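Local coordinates for assembly chaperone of ribosomal protein L4 (Acl4) (Chaetomium thermophilum, PDB 5TQB), which probably acts as a dedicated chaperone that binds ribosomal protein L4 and escorts it to ribosome assembly, at residues L303-L307 with A324-I328. Numbering follows the deposited sequence.
Sequences LRQCL and AKELI. With EDO (1,2-ethanediol), chain G.
Ile328 lies against Leu303, Arg304 and Leu307, where helix 318-333 meets helix 291-313. Its CG1 sits 3.6 Å from Leu303 CB, and the two side chains lie alongside, pointing opposite ways. CG1 of Ile328 is anti to its own carbonyl carbon (chi1 -67°). With chi2 extended, this brings CD1 against helix 291-313, 3.7 Å from the backbone N of Arg304. Leu307 meets Ile328 tip to tip, and Leu307 CD2 is 3.9 Å from Ile328 CD1. The same CD2 of Leu307 presses on CB of Ala324 at 3.3 Å, a tight fit. Leu303 reaches deeper, and its CD1 ends 3.5 Å from Leu327 CB; Leu303 lies roughly perpendicular to the Leu327 side chain. No hydrogen bond links the two segments.

The segments run nearly antiparallel, at 149°, with their axes 9.7 Å apart at closest approach. The last two helices of the chain form an antiparallel helical hairpin, consistent with the helical-pair architecture of TPR-like proteins. Helix 262-281 packs on the same buried side, where Tyr270 touches Leu327 and Trp265 touches Cys306.

The outer side is looser. Arg304 is exposed, and its guanidinium lies obliquely near Ile328, with NE 3.9 Å from CG2. The methylene chain of Lys325 passes Leu307 at a distance: Lys325 CE is 4.3 Å from Leu307 CD1. An alanine in place of Ile328 would probably open a gap beside Leu303 CB and the end of Leu307 and take away one of the apolar neighbours of the Arg304 side chain. On another side of helix 291-313, Gln305 NE2 makes a weak hydrogen bond to O2 of an ethanediol, probably from the crystallisation liquor.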
loop_
_atom_site.group_PDB
_atom_site.type_symbol
_atom_site.label_atom_id
_atom_site.label_comp_id
_atom_site.label_asym_id
_atom_site.label_seq_id
_atom_site.Cartn_x
_atom_site.Cartn_y
_atom_site.Cartn_z
ATOM N N LEU B 303 5.179 9.763 -17.797
ATOM C CA LEU B 303 5.426 8.704 -18.769
ATOM C C LEU B 303 6.915 8.533 -19.045
ATOM O O LEU B 303 7.388 7.417 -19.243
ATOM C CB LEU B 303 4.673 8.987 -20.069
ATOM C CG LEU B 303 3.145 8.920 -19.989
ATOM C CD1 LEU B 303 2.535 9.422 -21.288
ATOM C CD2 LEU B 303 2.664 7.509 -19.683
ATOM N N ARG B 304 7.646 9.641 -19.077
ATOM C CA ARG B 304 9.098 9.581 -19.193
ATOM C C ARG B 304 9.637 8.782 -18.016
ATOM O O ARG B 304 10.457 7.880 -18.184
ATOM C CB ARG B 304 9.700 10.988 -19.204
ATOM C CG ARG B 304 9.462 11.754 -20.503
ATOM C CD ARG B 304 10.661 11.684 -21.435
ATOM N NE ARG B 304 10.376 12.272 -22.742
ATOM C CZ ARG B 304 10.399 13.577 -23.006
ATOM N NH1 ARG B 304 10.689 14.457 -22.054
ATOM N NH2 ARG B 304 10.123 14.006 -24.229
ATOM N N GLN B 305 9.140 9.104 -16.828
ATOM C CA GLN B 305 9.593 8.452 -15.608
ATOM C C GLN B 305 9.182 6.985 -15.598
ATOM O O GLN B 305 9.880 6.143 -15.036
ATOM C CB GLN B 305 9.024 9.167 -14.386
ATOM C CG GLN B 305 9.562 8.651 -13.057
ATOM C CD GLN B 305 11.059 8.852 -12.916
ATOM O OE1 GLN B 305 11.639 9.754 -13.520
ATOM N NE2 GLN B 305 11.691 8.009 -12.112
ATOM N N CYS B 306 8.048 6.682 -16.225
ATOM C CA CYS B 306 7.602 5.302 -16.340
ATOM C C CYS B 306 8.625 4.489 -17.126
ATOM O O CYS B 306 9.069 3.438 -16.668
ATOM C CB CYS B 306 6.232 5.227 -17.013
ATOM S SG CYS B 306 5.737 3.562 -17.511
ATOM N N LEU B 307 9.011 4.986 -18.297
ATOM C CA LEU B 307 9.976 4.284 -19.141
ATOM C C LEU B 307 11.341 4.201 -18.471
ATOM O O LEU B 307 12.082 3.242 -18.670
ATOM C CB LEU B 307 10.134 4.969 -20.505
ATOM C CG LEU B 307 9.151 4.667 -21.647
ATOM C CD1 LEU B 307 8.796 3.181 -21.739
ATOM C CD2 LEU B 307 7.896 5.499 -21.507
ATOM N N ALA B 324 3.316 3.784 -23.712
ATOM C CA ALA B 324 3.850 4.962 -23.049
ATOM C C ALA B 324 4.639 5.786 -24.058
ATOM O O ALA B 324 4.553 7.015 -24.076
ATOM C CB ALA B 324 4.723 4.557 -21.870
ATOM N N LYS B 325 5.389 5.106 -24.918
ATOM C CA LYS B 325 6.129 5.791 -25.971
ATOM C C LYS B 325 5.177 6.517 -26.923
ATOM O O LYS B 325 5.393 7.689 -27.230
ATOM C CB LYS B 325 7.016 4.812 -26.739
ATOM C CG LYS B 325 8.165 4.249 -25.913
ATOM C CD LYS B 325 8.968 3.227 -26.699
ATOM C CE LYS B 325 9.906 2.442 -25.796
ATOM N NZ LYS B 325 10.703 1.441 -26.559
ATOM N N GLU B 326 4.127 5.828 -27.374
ATOM C CA GLU B 326 3.144 6.423 -28.288
ATOM C C GLU B 326 2.559 7.696 -27.698
ATOM O O GLU B 326 2.393 8.695 -28.397
ATOM C CB GLU B 326 1.983 5.465 -28.563
ATOM C CG GLU B 326 2.312 4.221 -29.362
ATOM C CD GLU B 326 1.081 3.356 -29.594
ATOM O OE1 GLU B 326 0.068 3.894 -30.090
ATOM O OE2 GLU B 326 1.114 2.149 -29.266
ATOM N N LEU B 327 2.239 7.643 -26.406
ATOM C CA LEU B 327 1.617 8.769 -25.716
ATOM C C LEU B 327 2.556 9.969 -25.627
ATOM O O LEU B 327 2.131 11.109 -25.805
ATOM C CB LEU B 327 1.154 8.345 -24.321
ATOM C CG LEU B 327 -0.031 7.370 -24.287
ATOM C CD1 LEU B 327 -0.193 6.740 -22.905
ATOM C CD2 LEU B 327 -1.326 8.069 -24.713
ATOM N N ILE B 328 3.833 9.717 -25.362
ATOM C CA ILE B 328 4.811 10.794 -25.298
ATOM C C ILE B 328 4.973 11.430 -26.676
ATOM O O ILE B 328 4.927 12.651 -26.808
ATOM C CB ILE B 328 6.171 10.296 -24.781
ATOM C CG1 ILE B 328 6.048 9.885 -23.312
ATOM C CG2 ILE B 328 7.229 11.384 -24.919
ATOM C CD1 ILE B 328 7.263 9.183 -22.748
HETATM C C1 EDO G . 11.274 9.475 -8.770
HETATM O O1 EDO G . 10.207 9.532 -7.848
HETATM C C2 EDO G . 11.970 8.132 -8.672
HETATM O O2 EDO G . 11.167 7.130 -9.259
#